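Local coordinates for epoxide hydrolase (Aspergillus niger, PDB 3G02), which probably opens epoxide rings with water to give vicinal diols, through an alpha/beta-hydrolase core and a helical lid, at residues K244-G249 with D349-P354; L214-M219 with R316-T321; F55-E60 with K281-V286. The protein carries 9 engineered substitutions. All coordinates share one frame; numbering follows the deposited sequence.

Contact 1: residues K244-G249 with D349-P354. Engineered in segment 349-354: V351 (natural residue Cys).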
# COMPACT_ATOMS: atom_id res chain seq x y z
N LYS A 244 -6.52 16.62 2.59
CA LYS A 244 -5.55 16.11 1.62
C LYS A 244 -4.81 14.89 2.16
O LYS A 244 -4.62 13.90 1.44
CB LYS A 244 -4.54 17.19 1.19
CG LYS A 244 -3.48 16.66 0.22
CD LYS A 244 -2.59 17.74 -0.32
CE LYS A 244 -1.63 17.16 -1.35
NZ LYS A 244 -0.75 18.22 -1.92
N PHE A 245 -4.42 14.93 3.43
CA PHE A 245 -3.77 13.78 4.04
C PHE A 245 -4.69 12.56 4.06
O PHE A 245 -4.27 11.44 3.76
CB PHE A 245 -3.28 14.07 5.46
CG PHE A 245 -2.68 12.87 6.14
CD1 PHE A 245 -1.38 12.47 5.85
CD2 PHE A 245 -3.43 12.11 7.03
CE1 PHE A 245 -0.83 11.35 6.47
CE2 PHE A 245 -2.89 10.99 7.65
CZ PHE A 245 -1.59 10.60 7.36
N MET A 246 -5.96 12.78 4.40
CA MET A 246 -6.89 11.66 4.53
C MET A 246 -7.31 11.05 3.18
O MET A 246 -7.86 9.95 3.15
CB MET A 246 -8.12 12.07 5.35
CG MET A 246 -7.82 12.36 6.83
SD MET A 246 -7.00 11.02 7.72
CE MET A 246 -8.25 9.74 7.64
N THR A 247 -7.03 11.76 2.08
CA THR A 247 -7.48 11.32 0.73
C THR A 247 -6.35 11.04 -0.26
O THR A 247 -6.51 10.18 -1.14
CB THR A 247 -8.39 12.35 0.07
OG1 THR A 247 -7.70 13.60 -0.03
CG2 THR A 247 -9.69 12.52 0.85
N ASP A 248 -5.26 11.79 -0.16
CA ASP A 248 -4.09 11.55 -1.00
C ASP A 248 -2.95 10.93 -0.20
O ASP A 248 -2.06 10.31 -0.77
CB ASP A 248 -3.61 12.86 -1.65
CG ASP A 248 -2.41 12.65 -2.56
OD1 ASP A 248 -2.57 12.03 -3.63
OD2 ASP A 248 -1.31 13.11 -2.19
N GLY A 249 -2.97 11.11 1.12
CA GLY A 249 -1.84 10.71 1.95
C GLY A 249 -2.05 9.47 2.81
O GLY A 249 -1.19 9.14 3.61
N ASP A 349 1.85 19.11 11.06
CA ASP A 349 1.43 17.76 11.42
C ASP A 349 0.41 17.26 10.39
O ASP A 349 -0.04 18.01 9.53
CB ASP A 349 0.83 17.76 12.83
CG ASP A 349 1.06 16.44 13.56
OD1 ASP A 349 1.22 15.39 12.90
OD2 ASP A 349 1.08 16.45 14.80
N LEU A 350 0.07 15.97 10.47
CA LEU A 350 -0.69 15.30 9.42
C LEU A 350 -2.14 15.76 9.33
O LEU A 350 -2.67 15.95 8.23
CB LEU A 350 -0.66 13.78 9.63
CG LEU A 350 0.72 13.16 9.85
CD1 LEU A 350 0.61 11.66 10.07
CD2 LEU A 350 1.63 13.47 8.66
N VAL A 351 -2.77 15.94 10.48
CA VAL A 351 -4.20 16.20 10.54
C VAL A 351 -4.45 17.34 11.54
O VAL A 351 -4.97 17.11 12.63
CB VAL A 351 -5.00 14.91 10.88
CG1 VAL A 351 -5.02 13.98 9.66
CG2 VAL A 351 -4.39 14.17 12.07
N PRO A 352 -4.05 18.56 11.15
CA PRO A 352 -3.99 19.68 12.10
C PRO A 352 -5.35 20.30 12.42
O PRO A 352 -5.66 21.41 11.98
CB PRO A 352 -3.04 20.67 11.42
CG PRO A 352 -3.10 20.35 9.97
CD PRO A 352 -3.63 18.96 9.80
N VAL A 353 -6.14 19.56 13.19
CA VAL A 353 -7.45 20.01 13.67
C VAL A 353 -7.27 21.14 14.68
O VAL A 353 -6.28 21.16 15.41
CB VAL A 353 -8.29 18.84 14.27
CG1 VAL A 353 -8.72 17.87 13.18
CG2 VAL A 353 -7.53 18.10 15.37
N PRO A 354 -8.21 22.10 14.71
CA PRO A 354 -8.06 23.30 15.54
C PRO A 354 -8.40 23.08 17.01
O PRO A 354 -9.03 22.07 17.36
CB PRO A 354 -9.06 24.27 14.91
CG PRO A 354 -10.14 23.40 14.42
CD PRO A 354 -9.47 22.13 13.94

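Contact 2: residues L214-M219 with R316-T321. Engineered in segment 214-219: F216 (natural residue Leu), N218 (natural residue Ala). Engineered in segment 316-321: W318 (natural residue Thr), V319 (natural residue Thr). With FMT (formic acid), chain D.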
# COMPACT_ATOMS: atom_id res chain seq x y z
N LEU A 214 -1.20 15.56 24.67
CA LEU A 214 -1.06 15.05 23.30
C LEU A 214 -0.50 16.10 22.36
O LEU A 214 -0.72 17.30 22.54
CB LEU A 214 -2.42 14.59 22.76
CG LEU A 214 -3.24 13.58 23.56
CD1 LEU A 214 -4.54 13.28 22.81
CD2 LEU A 214 -2.46 12.31 23.84
N ASN A 215 0.23 15.65 21.34
CA ASN A 215 0.60 16.53 20.22
C ASN A 215 0.00 16.06 18.89
O ASN A 215 0.46 16.46 17.82
CB ASN A 215 2.12 16.72 20.12
CG ASN A 215 2.86 15.43 19.85
OD1 ASN A 215 3.20 15.12 18.70
ND2 ASN A 215 3.11 14.66 20.89
N PHE A 216 -1.03 15.23 18.99
CA PHE A 216 -1.69 14.66 17.82
C PHE A 216 -3.10 14.24 18.21
O PHE A 216 -3.29 13.63 19.27
CB PHE A 216 -0.90 13.45 17.33
CG PHE A 216 -1.39 12.86 16.04
CD1 PHE A 216 -0.87 13.30 14.82
CD2 PHE A 216 -2.36 11.86 16.03
CE1 PHE A 216 -1.32 12.75 13.61
CE2 PHE A 216 -2.82 11.31 14.83
CZ PHE A 216 -2.29 11.76 13.63
N CYS A 217 -4.07 14.56 17.37
CA CYS A 217 -5.44 14.09 17.56
C CYS A 217 -6.02 13.60 16.24
O CYS A 217 -6.02 14.33 15.25
CB CYS A 217 -6.33 15.18 18.16
SG CYS A 217 -8.03 14.62 18.51
N ASN A 218 -6.51 12.37 16.25
CA ASN A 218 -6.96 11.65 15.05
C ASN A 218 -8.44 11.86 14.71
O ASN A 218 -8.97 11.22 13.80
CB ASN A 218 -6.66 10.15 15.23
CG ASN A 218 -6.64 9.38 13.91
OD1 ASN A 218 -7.05 8.22 13.85
ND2 ASN A 218 -6.14 10.03 12.86
N MET A 219 -9.09 12.77 15.42
CA MET A 219 -10.53 13.01 15.27
C MET A 219 -10.94 13.52 13.89
O MET A 219 -10.14 14.13 13.17
CB MET A 219 -11.00 14.02 16.33
CG MET A 219 -10.57 15.46 16.03
SD MET A 219 -11.07 16.66 17.27
CE MET A 219 -12.85 16.69 17.02
N ARG A 316 -5.78 -1.73 12.00
CA ARG A 316 -7.14 -2.20 11.73
C ARG A 316 -8.16 -1.66 12.73
O ARG A 316 -9.36 -1.64 12.44
CB ARG A 316 -7.21 -3.73 11.62
CG ARG A 316 -6.65 -4.49 12.81
CD ARG A 316 -6.67 -5.95 12.48
NE ARG A 316 -5.98 -6.79 13.46
CZ ARG A 316 -4.69 -7.11 13.42
NH1 ARG A 316 -3.91 -6.63 12.46
NH2 ARG A 316 -4.18 -7.91 14.34
N GLU A 317 -7.69 -1.21 13.89
CA GLU A 317 -8.54 -0.51 14.86
C GLU A 317 -8.37 1.01 14.80
O GLU A 317 -9.32 1.75 15.05
CB GLU A 317 -8.24 -0.98 16.29
CG GLU A 317 -8.63 -2.42 16.56
CD GLU A 317 -8.68 -2.75 18.05
OE1 GLU A 317 -8.18 -1.93 18.85
OE2 GLU A 317 -9.23 -3.81 18.40
N TRP A 318 -7.16 1.47 14.47
CA TRP A 318 -6.85 2.91 14.52
C TRP A 318 -7.41 3.70 13.34
O TRP A 318 -7.84 4.85 13.51
CB TRP A 318 -5.34 3.11 14.65
CG TRP A 318 -4.89 4.53 14.93
CD1 TRP A 318 -5.22 5.30 16.02
CD2 TRP A 318 -4.01 5.32 14.13
NE1 TRP A 318 -4.61 6.52 15.93
CE2 TRP A 318 -3.86 6.57 14.78
CE3 TRP A 318 -3.34 5.11 12.91
CZ2 TRP A 318 -3.07 7.59 14.26
CZ3 TRP A 318 -2.56 6.13 12.40
CH2 TRP A 318 -2.43 7.36 13.08
N VAL A 319 -7.40 3.09 12.15
CA VAL A 319 -7.91 3.73 10.94
C VAL A 319 -9.41 4.10 11.05
O VAL A 319 -9.77 5.24 10.74
CB VAL A 319 -7.58 2.89 9.67
CG1 VAL A 319 -8.35 3.39 8.45
CG2 VAL A 319 -6.08 2.91 9.39
N PRO A 320 -10.27 3.17 11.52
CA PRO A 320 -11.69 3.51 11.78
C PRO A 320 -11.91 4.71 12.70
O PRO A 320 -12.89 5.44 12.51
CB PRO A 320 -12.24 2.24 12.44
CG PRO A 320 -11.38 1.15 11.93
CD PRO A 320 -10.01 1.75 11.84
N THR A 321 -11.02 4.92 13.67
CA THR A 321 -11.14 6.04 14.61
C THR A 321 -10.79 7.37 13.94
O THR A 321 -11.21 8.44 14.39
CB THR A 321 -10.27 5.86 15.88
OG1 THR A 321 -8.88 6.01 15.56
CG2 THR A 321 -10.51 4.49 16.52
C FMT D . -6.26 10.76 19.77
O1 FMT D . -5.86 10.76 18.61
O2 FMT D . -7.17 11.49 20.18

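Contact 3: residues F55-E60 with K281-V286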
# COMPACT_ATOMS: atom_id res chain seq x y z
N PHE A 55 4.23 11.85 -6.13
CA PHE A 55 3.88 10.44 -6.28
C PHE A 55 4.69 9.53 -5.35
O PHE A 55 4.65 8.31 -5.48
CB PHE A 55 4.05 9.99 -7.74
CG PHE A 55 3.19 10.75 -8.71
CD1 PHE A 55 1.79 10.74 -8.59
CD2 PHE A 55 3.76 11.47 -9.76
CE1 PHE A 55 0.99 11.43 -9.49
CE2 PHE A 55 2.96 12.16 -10.68
CZ PHE A 55 1.58 12.14 -10.54
N GLY A 56 5.41 10.13 -4.41
CA GLY A 56 6.23 9.37 -3.47
C GLY A 56 7.70 9.56 -3.76
O GLY A 56 8.09 10.50 -4.47
N ILE A 57 8.53 8.66 -3.23
CA ILE A 57 9.98 8.83 -3.29
C ILE A 57 10.50 8.85 -4.73
O ILE A 57 10.03 8.12 -5.59
CB ILE A 57 10.74 7.75 -2.49
CG1 ILE A 57 10.36 6.35 -2.99
CG2 ILE A 57 10.45 7.89 -0.99
CD1 ILE A 57 11.53 5.44 -3.14
N THR A 58 11.48 9.71 -4.98
CA THR A 58 12.05 9.83 -6.31
C THR A 58 13.13 8.78 -6.55
O THR A 58 13.72 8.25 -5.60
CB THR A 58 12.67 11.22 -6.54
OG1 THR A 58 13.77 11.40 -5.64
CG2 THR A 58 11.64 12.33 -6.32
N SER A 59 13.40 8.50 -7.82
CA SER A 59 14.51 7.63 -8.19
C SER A 59 15.84 8.17 -7.66
O SER A 59 16.64 7.40 -7.13
CB SER A 59 14.58 7.48 -9.71
OG SER A 59 13.55 6.61 -10.15
N GLU A 60 16.06 9.47 -7.79
CA GLU A 60 17.29 10.10 -7.32
C GLU A 60 17.51 9.87 -5.83
O GLU A 60 18.58 9.46 -5.41
CB GLU A 60 17.27 11.60 -7.61
CG GLU A 60 18.58 12.30 -7.31
CD GLU A 60 18.54 13.80 -7.56
OE1 GLU A 60 17.50 14.33 -8.03
OE2 GLU A 60 19.55 14.47 -7.27
N LYS A 281 7.61 8.71 4.35
CA LYS A 281 6.96 9.41 5.46
C LYS A 281 7.92 10.31 6.23
O LYS A 281 7.56 11.41 6.62
CB LYS A 281 6.23 8.42 6.38
CG LYS A 281 5.24 7.49 5.65
CD LYS A 281 4.39 8.22 4.60
CE LYS A 281 3.32 7.31 4.02
NZ LYS A 281 2.54 7.97 2.92
N TYR A 282 9.16 9.86 6.42
CA TYR A 282 10.16 10.75 7.01
C TYR A 282 10.46 11.96 6.13
O TYR A 282 10.88 13.00 6.64
CB TYR A 282 11.44 9.99 7.36
CG TYR A 282 11.36 9.23 8.66
CD1 TYR A 282 11.36 9.90 9.89
CD2 TYR A 282 11.26 7.84 8.67
CE1 TYR A 282 11.28 9.21 11.09
CE2 TYR A 282 11.18 7.14 9.87
CZ TYR A 282 11.19 7.82 11.07
OH TYR A 282 11.10 7.13 12.27
N LEU A 283 10.23 11.84 4.83
CA LEU A 283 10.39 12.98 3.92
C LEU A 283 9.18 13.91 3.93
O LEU A 283 9.33 15.13 3.98
CB LEU A 283 10.65 12.49 2.49
CG LEU A 283 12.00 11.84 2.20
CD1 LEU A 283 12.00 11.29 0.79
CD2 LEU A 283 13.15 12.82 2.40
N GLN A 284 7.98 13.33 3.87
CA GLN A 284 6.77 14.13 3.66
C GLN A 284 6.17 14.72 4.93
O GLN A 284 5.47 15.73 4.87
CB GLN A 284 5.70 13.31 2.95
CG GLN A 284 6.07 12.89 1.53
CD GLN A 284 4.90 12.33 0.75
OE1 GLN A 284 3.80 12.15 1.29
NE2 GLN A 284 5.12 12.06 -0.53
N TRP A 285 6.44 14.09 6.07
CA TRP A 285 5.71 14.41 7.29
C TRP A 285 6.37 15.46 8.17
O TRP A 285 5.77 15.92 9.14
CB TRP A 285 5.49 13.14 8.10
CG TRP A 285 4.49 12.20 7.51
CD1 TRP A 285 3.83 12.32 6.31
CD2 TRP A 285 4.05 10.97 8.09
NE1 TRP A 285 2.98 11.24 6.14
CE2 TRP A 285 3.10 10.40 7.21
CE3 TRP A 285 4.36 10.29 9.28
CZ2 TRP A 285 2.46 9.18 7.49
CZ3 TRP A 285 3.73 9.09 9.56
CH2 TRP A 285 2.79 8.55 8.66
N VAL A 286 7.60 15.83 7.84
CA VAL A 286 8.36 16.81 8.62
C VAL A 286 8.20 18.22 8.06
O VAL A 286 7.76 18.41 6.92
CB VAL A 286 9.87 16.45 8.69
CG1 VAL A 286 10.07 15.12 9.41
CG2 VAL A 286 10.51 16.42 7.30

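Contact 1: residues K244-G249 with D349-P354
The loop that follows strand 340-345 of the alpha/beta-hydrolase core, where this fold commonly places its acidic residue, meets the last part of helix 233-248 through L350 and V351, which pack on F245 and M246. The F245 ring is the centre of the contact. Its CG lies anti to the backbone N (chi1 177°), which turns the ring toward the loop. L350 CB stands almost exactly over one face in a CH-pi contact, 3.8 Å from the ring centroid and 4° off its normal. Further along the same side chain, L350 CD1 reaches the far end of the ring, 3.6 Å from F245 CZ, while L350 O lies 3.4 Å from F245 CB at the near end. The engineered V351 comes in obliquely: its CG1, anti to the carbonyl carbon, lies 3.6 Å from F245 CD2. This methyl also meets M246, whose chain bends at chi2, which places SD 4.1 Å from V351 CG1. On the opposite face G249 C lies 4.2 Å above the F245 ring plane, offset toward the rim. Next to L350, D349 OD1 accepts the L350 N-H (2.8 Å) on its anti side and is also bonded to ND1 of H375, a predicted catalytic residue. The F245 packing thus lies against a loop whose D349 probably serves as the charge-relay acid of an Asp-His-Asp triad, as in other epoxide hydrolases of the alpha/beta-hydrolase fold.

Contact 2: residues L214-M219 with R316-T321
With chi1 of N218 at -161° and of W318 at -170°, each side chain runs out opposite its own backbone N, and the N218 amide is laid over the W318 indole. Both residues are engineered. The two planes are only 18° apart, so the amide is nearly parallel to the ring, with OD1 3.6 Å above it and displaced toward the rim on the NE1 side. The amide lies over the indole face without a hydrogen bond to NE1. OD1 also comes within 3.3 Å of T321 OG1, yet that hydroxyl gives its hydrogen to W318 O, 2.6 Å away, a bond within the segment from T321 back to W318. The W318 carbonyl O lies 3.5 Å from N218 OD1 as well, a meeting of two acceptors that brings no bond. At its benzo end the indole offers an edge to the engineered F216, whose CE2 lies 3.8 Å from W318 CZ2; the F216 ring in turn meets H375 at a steep angle. On the backbone side, N218 N donates to O1 of a formic acid molecule (2.9 Å), probably from the crystallisation liquor and also held by R200 NE. W318 packs beyond this contact on I194 and F197, close to the putative nucleophile elbow, and lies near Y315, a predicted proton donor. Three substituted side chains thus meet between lid and core near H375 and Y315, probably along the substrate pocket of an alpha/beta-hydrolase epoxide hydrolase.

Contact 3: residues F55-E60 with K281-V286
I57 and L283 meet through one methyl each, I57 CG2 on L283 CD1 at 4.1 Å, with the two side chains crossing at about a right angle. The I57 conformation is unusual: chi1 of 57° sets CG1 between backbone N and carbonyl carbon, and chi2 of 136° is far from staggered. CG2 is thereby left as the branch facing L283, while the side chain also packs on A276 and E280, earlier on helix 271-284. L283 is relaxed by comparison, its CG beside the backbone N and its chain extended, and it touches W61 and I295 too. One residue on, the Q284 side chain starts out with CG beside the backbone N (chi1 -65°) and then stretches out straight. Its amide is turned with OE1 back alongside CB and NE2 foremost, so Q284 NE2 lies over the backbone of G56, 4.1 Å from G56 CA, in a van der Waals contact. OE1 is bound by R259 of the second subunit. G56 has a positive phi, a conformation in which a CB would be jammed against the preceding carbonyl. I57 N is bonded to OG1 of T262 and I57 O to OG of S261, both of the second subunit, and T58 OG1 caps W61 N at the start of helix 59-71. This light van der Waals contact joins the N-terminal region to helix 271-284 of the lid, at the dimer interface of this alpha/beta hydrolase.

How the contacts relate
Along the chain the segments come in the order 55-60, 214-219, 244-249, 281-286, 316-321 and 349-354, so all three contacts interlock. Contacts 1 and 2 have centres 12 Å apart and touch through D349 and V351 against F216, joining the loops after the neighbouring strands 209-214 and 340-345. The centre of contact 3 lies 16 Å from that of contact 1, linked to it by W285 against L350 and F245; contacts 2 and 3, with centres 22 Å apart, do not touch. The set thus spans from near the probable active site, past the loop beside H375, to the second subunit, which contacts 1 and 3 both reach.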